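Local coordinates for protein particle-associated lyase (Acinetobacter bacteriophage AP22, PDB 4Y9V) that binds the capsular polysaccharide of Acinetobacter baumannii and, as the lyase tailspike of the phage, probably cleaves it, at residues Asn364-Cys375 against Asn391-Trp402. Sequence-based numbering, arbitrary orientation. Where two conformers were deposited one is given.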
loop_
_atom_site.group_PDB
_atom_site.type_symbol
_atom_site.label_atom_id
_atom_site.label_comp_id
_atom_site.label_asym_id
_atom_site.label_seq_id
_atom_site.Cartn_x
_atom_site.Cartn_y
_atom_site.Cartn_z
ATOM N N ASN A 364 4.892 -2.153 -5.445
ATOM C CA ASN A 364 5.691 -1.003 -5.029
ATOM C C ASN A 364 7.155 -1.390 -4.754
ATOM O O ASN A 364 7.795 -0.728 -3.918
ATOM C CB ASN A 364 5.076 -0.308 -3.808
ATOM C CG ASN A 364 3.652 0.108 -4.102
ATOM O OD1 ASN A 364 3.404 0.853 -5.031
ATOM N ND2 ASN A 364 2.732 -0.440 -3.300
ATOM N N CYS A 365 7.650 -2.386 -5.436
ATOM C CA CYS A 365 9.007 -2.874 -5.213
ATOM C C CYS A 365 9.972 -2.355 -6.283
ATOM O O CYS A 365 9.570 -2.122 -7.419
ATOM C CB CYS A 365 9.073 -4.410 -5.260
ATOM S SG CYS A 365 8.283 -5.245 -3.842
ATOM N N ASP A 366 11.235 -2.273 -5.895
ATOM C CA ASP A 366 12.354 -2.054 -6.798
ATOM C C ASP A 366 12.942 -3.431 -7.092
ATOM O O ASP A 366 13.440 -4.078 -6.163
ATOM C CB ASP A 366 13.433 -1.169 -6.160
ATOM C CG ASP A 366 13.100 0.299 -6.117
ATOM O OD1 ASP A 366 13.896 1.039 -5.525
ATOM O OD2 ASP A 366 12.078 0.666 -6.732
ATOM N N ILE A 367 12.850 -3.867 -8.347
ATOM C CA ILE A 367 13.254 -5.217 -8.721
ATOM C C ILE A 367 14.329 -5.119 -9.797
ATOM O O ILE A 367 14.084 -4.654 -10.906
ATOM C CB ILE A 367 12.077 -6.077 -9.217
ATOM C CG1 ILE A 367 10.915 -6.074 -8.203
ATOM C CG2 ILE A 367 12.575 -7.492 -9.505
ATOM C CD1 ILE A 367 9.685 -6.780 -8.665
ATOM N N TYR A 368 15.539 -5.575 -9.430
ATOM C CA TYR A 368 16.666 -5.584 -10.341
ATOM C C TYR A 368 16.705 -6.878 -11.161
ATOM O O TYR A 368 16.512 -7.977 -10.647
ATOM C CB TYR A 368 18.008 -5.437 -9.614
ATOM C CG TYR A 368 18.153 -4.117 -8.908
ATOM C CD1 TYR A 368 18.551 -2.953 -9.521
ATOM C CD2 TYR A 368 17.880 -4.085 -7.564
ATOM C CE1 TYR A 368 18.667 -1.726 -8.830
ATOM C CE2 TYR A 368 17.981 -2.920 -6.849
ATOM C CZ TYR A 368 18.362 -1.759 -7.489
ATOM O OH TYR A 368 18.488 -0.598 -6.756
ATOM N N GLU A 369 17.024 -6.736 -12.433
ATOM C CA GLU A 369 17.155 -7.878 -13.309
ATOM C C GLU A 369 18.318 -8.749 -12.865
ATOM O O GLU A 369 19.390 -8.233 -12.511
ATOM C CB GLU A 369 17.406 -7.373 -14.738
ATOM C CG GLU A 369 17.231 -8.468 -15.777
ATOM C CD GLU A 369 17.607 -8.102 -17.197
ATOM O OE1 GLU A 369 18.293 -7.092 -17.416
ATOM O OE2 GLU A 369 17.242 -8.916 -18.066
ATOM N N ARG A 370 18.164 -10.070 -12.933
ATOM C CA ARG A 370 19.305 -10.961 -12.721
ATOM C C ARG A 370 20.261 -10.888 -13.917
ATOM O O ARG A 370 19.884 -10.509 -15.047
ATOM C CB ARG A 370 18.866 -12.404 -12.468
ATOM C CG ARG A 370 18.233 -13.116 -13.677
ATOM C CD ARG A 370 18.222 -14.608 -13.505
ATOM N NE ARG A 370 17.662 -15.210 -14.715
ATOM C CZ ARG A 370 17.535 -16.512 -14.932
ATOM N NH1 ARG A 370 17.957 -17.384 -14.023
ATOM N NH2 ARG A 370 16.979 -16.944 -16.037
ATOM N N GLU A 371 21.504 -11.296 -13.703
ATOM C CA GLU A 371 22.482 -11.357 -14.782
ATOM C C GLU A 371 22.030 -12.263 -15.905
ATOM O O GLU A 371 22.300 -12.002 -17.088
ATOM C CB GLU A 371 23.856 -11.777 -14.269
ATOM C CG GLU A 371 24.454 -10.801 -13.243
ATOM C CD GLU A 371 24.589 -9.402 -13.788
ATOM O OE1 GLU A 371 25.301 -9.203 -14.809
ATOM O OE2 GLU A 371 23.943 -8.468 -13.315
ATOM N N GLY A 372 21.331 -13.348 -15.542
ATOM C CA GLY A 372 20.856 -14.340 -16.488
ATOM C C GLY A 372 19.575 -13.976 -17.253
ATOM O O GLY A 372 19.049 -14.852 -17.947
ATOM N N GLN A 373 19.134 -12.742 -17.133
ATOM C CA GLN A 373 17.979 -12.116 -17.799
ATOM C C GLN A 373 16.684 -12.314 -17.004
ATOM O O GLN A 373 16.388 -13.399 -16.486
ATOM C CB GLN A 373 17.705 -12.580 -19.226
ATOM C CG GLN A 373 18.898 -12.428 -20.162
ATOM C CD GLN A 373 18.485 -12.491 -21.604
ATOM O OE1 GLN A 373 17.330 -12.807 -21.944
ATOM N NE2 GLN A 373 19.428 -12.203 -22.505
ATOM N N GLY A 374 15.890 -11.257 -16.999
ATOM C CA GLY A 374 14.562 -11.258 -16.403
ATOM C C GLY A 374 14.577 -10.734 -14.967
ATOM O O GLY A 374 15.561 -10.800 -14.242
ATOM N N CYS A 375 13.389 -10.210 -14.543
ATOM C CA CYS A 375 13.178 -9.724 -13.197
ATOM C C CYS A 375 12.366 -10.636 -12.300
ATOM O O CYS A 375 12.627 -10.686 -11.092
ATOM C CB CYS A 375 12.493 -8.357 -13.230
ATOM S SG CYS A 375 13.587 -6.989 -13.762
ATOM N N ASN A 391 5.402 -1.716 -9.547
ATOM C CA ASN A 391 6.827 -1.917 -9.300
ATOM C C ASN A 391 7.666 -1.065 -10.260
ATOM O O ASN A 391 7.201 -0.661 -11.323
ATOM C CB ASN A 391 7.202 -3.391 -9.477
ATOM C CG ASN A 391 6.438 -4.287 -8.534
ATOM O OD1 ASN A 391 6.373 -4.064 -7.318
ATOM N ND2 ASN A 391 5.834 -5.342 -9.095
ATOM N N THR A 392 8.930 -0.887 -9.866
ATOM C CA THR A 392 9.955 -0.303 -10.725
ATOM C C THR A 392 10.959 -1.421 -11.037
ATOM O O THR A 392 11.475 -2.052 -10.122
ATOM C CB THR A 392 10.629 0.882 -10.058
ATOM O OG1 THR A 392 9.622 1.859 -9.779
ATOM C CG2 THR A 392 11.663 1.488 -10.969
ATOM N N TYR A 393 11.194 -1.635 -12.317
ATOM C CA TYR A 393 12.056 -2.716 -12.789
ATOM C C TYR A 393 13.293 -2.103 -13.411
ATOM O O TYR A 393 13.188 -1.175 -14.223
ATOM C CB TYR A 393 11.333 -3.574 -13.848
ATOM C CG TYR A 393 9.963 -4.060 -13.424
ATOM C CD1 TYR A 393 8.849 -3.247 -13.573
ATOM C CD2 TYR A 393 9.770 -5.341 -12.883
ATOM C CE1 TYR A 393 7.576 -3.664 -13.208
ATOM C CE2 TYR A 393 8.510 -5.765 -12.503
ATOM C CZ TYR A 393 7.413 -4.926 -12.667
ATOM O OH TYR A 393 6.175 -5.366 -12.226
ATOM N N TYR A 394 14.459 -2.620 -13.045
ATOM C CA TYR A 394 15.738 -2.096 -13.583
ATOM C C TYR A 394 16.374 -3.181 -14.395
ATOM O O TYR A 394 16.806 -4.195 -13.815
ATOM C CB TYR A 394 16.622 -1.670 -12.412
ATOM C CG TYR A 394 16.120 -0.472 -11.648
ATOM C CD1 TYR A 394 16.285 0.782 -12.219
ATOM C CD2 TYR A 394 15.447 -0.537 -10.444
ATOM C CE1 TYR A 394 15.834 1.935 -11.578
ATOM C CE2 TYR A 394 14.987 0.605 -9.817
ATOM C CZ TYR A 394 15.188 1.841 -10.389
ATOM O OH TYR A 394 14.708 2.974 -9.758
ATOM N N THR A 395 16.444 -3.058 -15.708
ATOM C CA THR A 395 16.964 -4.057 -16.615
ATOM C C THR A 395 18.112 -3.509 -17.431
ATOM O O THR A 395 18.264 -2.303 -17.618
ATOM C CB THR A 395 15.892 -4.640 -17.577
ATOM O OG1 THR A 395 15.597 -3.691 -18.622
ATOM C CG2 THR A 395 14.632 -5.029 -16.843
ATOM N N LYS A 396 18.916 -4.456 -17.945
ATOM C CA LYS A 396 20.048 -4.137 -18.808
ATOM C C LYS A 396 20.275 -5.165 -19.919
ATOM O O LYS A 396 21.020 -4.821 -20.831
ATOM C CB LYS A 396 21.311 -3.901 -17.999
ATOM C CG LYS A 396 21.782 -5.105 -17.218
ATOM C CD LYS A 396 23.217 -4.798 -16.751
ATOM C CE LYS A 396 23.683 -5.809 -15.754
ATOM N NZ LYS A 396 23.605 -7.195 -16.288
ATOM N N THR A 397 19.706 -6.320 -19.882
ATOM C CA THR A 397 19.929 -7.312 -20.926
ATOM C C THR A 397 18.920 -7.112 -22.071
ATOM O O THR A 397 17.951 -6.365 -21.949
ATOM C CB THR A 397 19.832 -8.763 -20.438
ATOM O OG1 THR A 397 18.466 -9.176 -20.399
ATOM C CG2 THR A 397 20.573 -8.980 -19.145
ATOM N N PRO A 398 19.086 -7.833 -23.178
ATOM C CA PRO A 398 18.114 -7.760 -24.259
ATOM C C PRO A 398 16.799 -8.463 -23.974
ATOM O O PRO A 398 15.867 -8.334 -24.786
ATOM C CB PRO A 398 18.827 -8.410 -25.481
ATOM C CG PRO A 398 20.297 -8.341 -25.107
ATOM C CD PRO A 398 20.280 -8.576 -23.608
ATOM N N LEU A 399 16.683 -9.222 -22.878
ATOM C CA LEU A 399 15.425 -9.861 -22.500
ATOM C C LEU A 399 14.885 -10.772 -23.604
ATOM O O LEU A 399 13.678 -10.989 -23.732
ATOM C CB LEU A 399 14.373 -8.851 -22.034
ATOM C CG LEU A 399 14.750 -8.131 -20.714
ATOM C CD1 LEU A 399 14.079 -6.768 -20.653
ATOM C CD2 LEU A 399 14.371 -8.975 -19.526
ATOM N N ASN A 400 15.802 -11.361 -24.359
ATOM C CA ASN A 400 15.446 -12.246 -25.470
ATOM C C ASN A 400 15.269 -13.690 -25.049
ATOM O O ASN A 400 14.473 -14.407 -25.655
ATOM C CB ASN A 400 16.512 -12.166 -26.577
ATOM C CG ASN A 400 17.870 -12.635 -26.123
ATOM O OD1 ASN A 400 18.442 -12.009 -25.240
ATOM N ND2 ASN A 400 18.364 -13.699 -26.700
ATOM N N SER A 401 15.995 -14.114 -24.010
ATOM C CA SER A 401 15.904 -15.501 -23.551
ATOM C C SER A 401 14.943 -15.622 -22.379
ATOM O O SER A 401 14.229 -16.632 -22.273
ATOM C CB SER A 401 17.304 -16.011 -23.221
ATOM O OG SER A 401 17.193 -17.351 -22.819
ATOM N N TRP A 402 14.881 -14.635 -21.488
ATOM C CA TRP A 402 13.897 -14.577 -20.453
ATOM C C TRP A 402 13.291 -13.176 -20.498
ATOM O O TRP A 402 14.004 -12.179 -20.559
ATOM C CB TRP A 402 14.507 -14.835 -19.037
ATOM C CG TRP A 402 15.111 -16.196 -18.956
ATOM C CD1 TRP A 402 16.387 -16.570 -19.292
ATOM C CD2 TRP A 402 14.437 -17.404 -18.561
ATOM N NE1 TRP A 402 16.548 -17.920 -19.146
ATOM C CE2 TRP A 402 15.370 -18.460 -18.688
ATOM C CE3 TRP A 402 13.145 -17.671 -18.117
ATOM C CZ2 TRP A 402 15.029 -19.767 -18.390
ATOM C CZ3 TRP A 402 12.807 -18.988 -17.814
ATOM C CH2 TRP A 402 13.753 -20.006 -17.955
HETATM O O HOH W 1 12.923 3.277 -7.689
HETATM O O HOH W 2 20.924 -7.928 -15.824
#
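Glu-369 reaches across to the loop after strand 391-394, and both of its carboxylate oxygens are doubly gripped. Glu-369 OE1 accepts from Lys-396 N at 2.8 Å, nearly straight on, and from Thr-397 N through its syn lone pair. Glu-369 OE2 takes the hydroxyl of Thr-397, OG1, at 2.6 Å on its syn side, while its anti lone pair receives the N-H of Gly-374. With CG anti to the backbone N (chi1 -166°) and the chain extended, the carboxylate spans the gap and ties both loops together. Thr-397 OG1 also accepts from Leu-399 N in an ST turn.

Gln-373 works similarly: its OE1 collects Ser-401 N (2.8 Å) and Trp-402 N (3.1 Å), and NE2 donates in its amide plane to Asn-400 OD1. Arg-370 sets NH2 over one face of the Trp-402 indole in a cation-pi contact, its guanidinium steeply inclined to the ring (81°); its NE is held by Gln-373 O. Glu-371 OE1 and Lys-396 NZ form a salt bridge of 3.0 Å.

Just before these loops in the chain, strands 366-368 and 391-394 pair in parallel, with Tyr-368 and Tyr-394 side by side and Ile-367 CD1 against Tyr-393 CE2 on the other face. They belong to successive rungs of the pectin lyase-like beta-helix, flanked by strands 349-351 and 424-427, and the carboxylate of Asp-366 forms a salt bridge with Arg-342 of the second subunit.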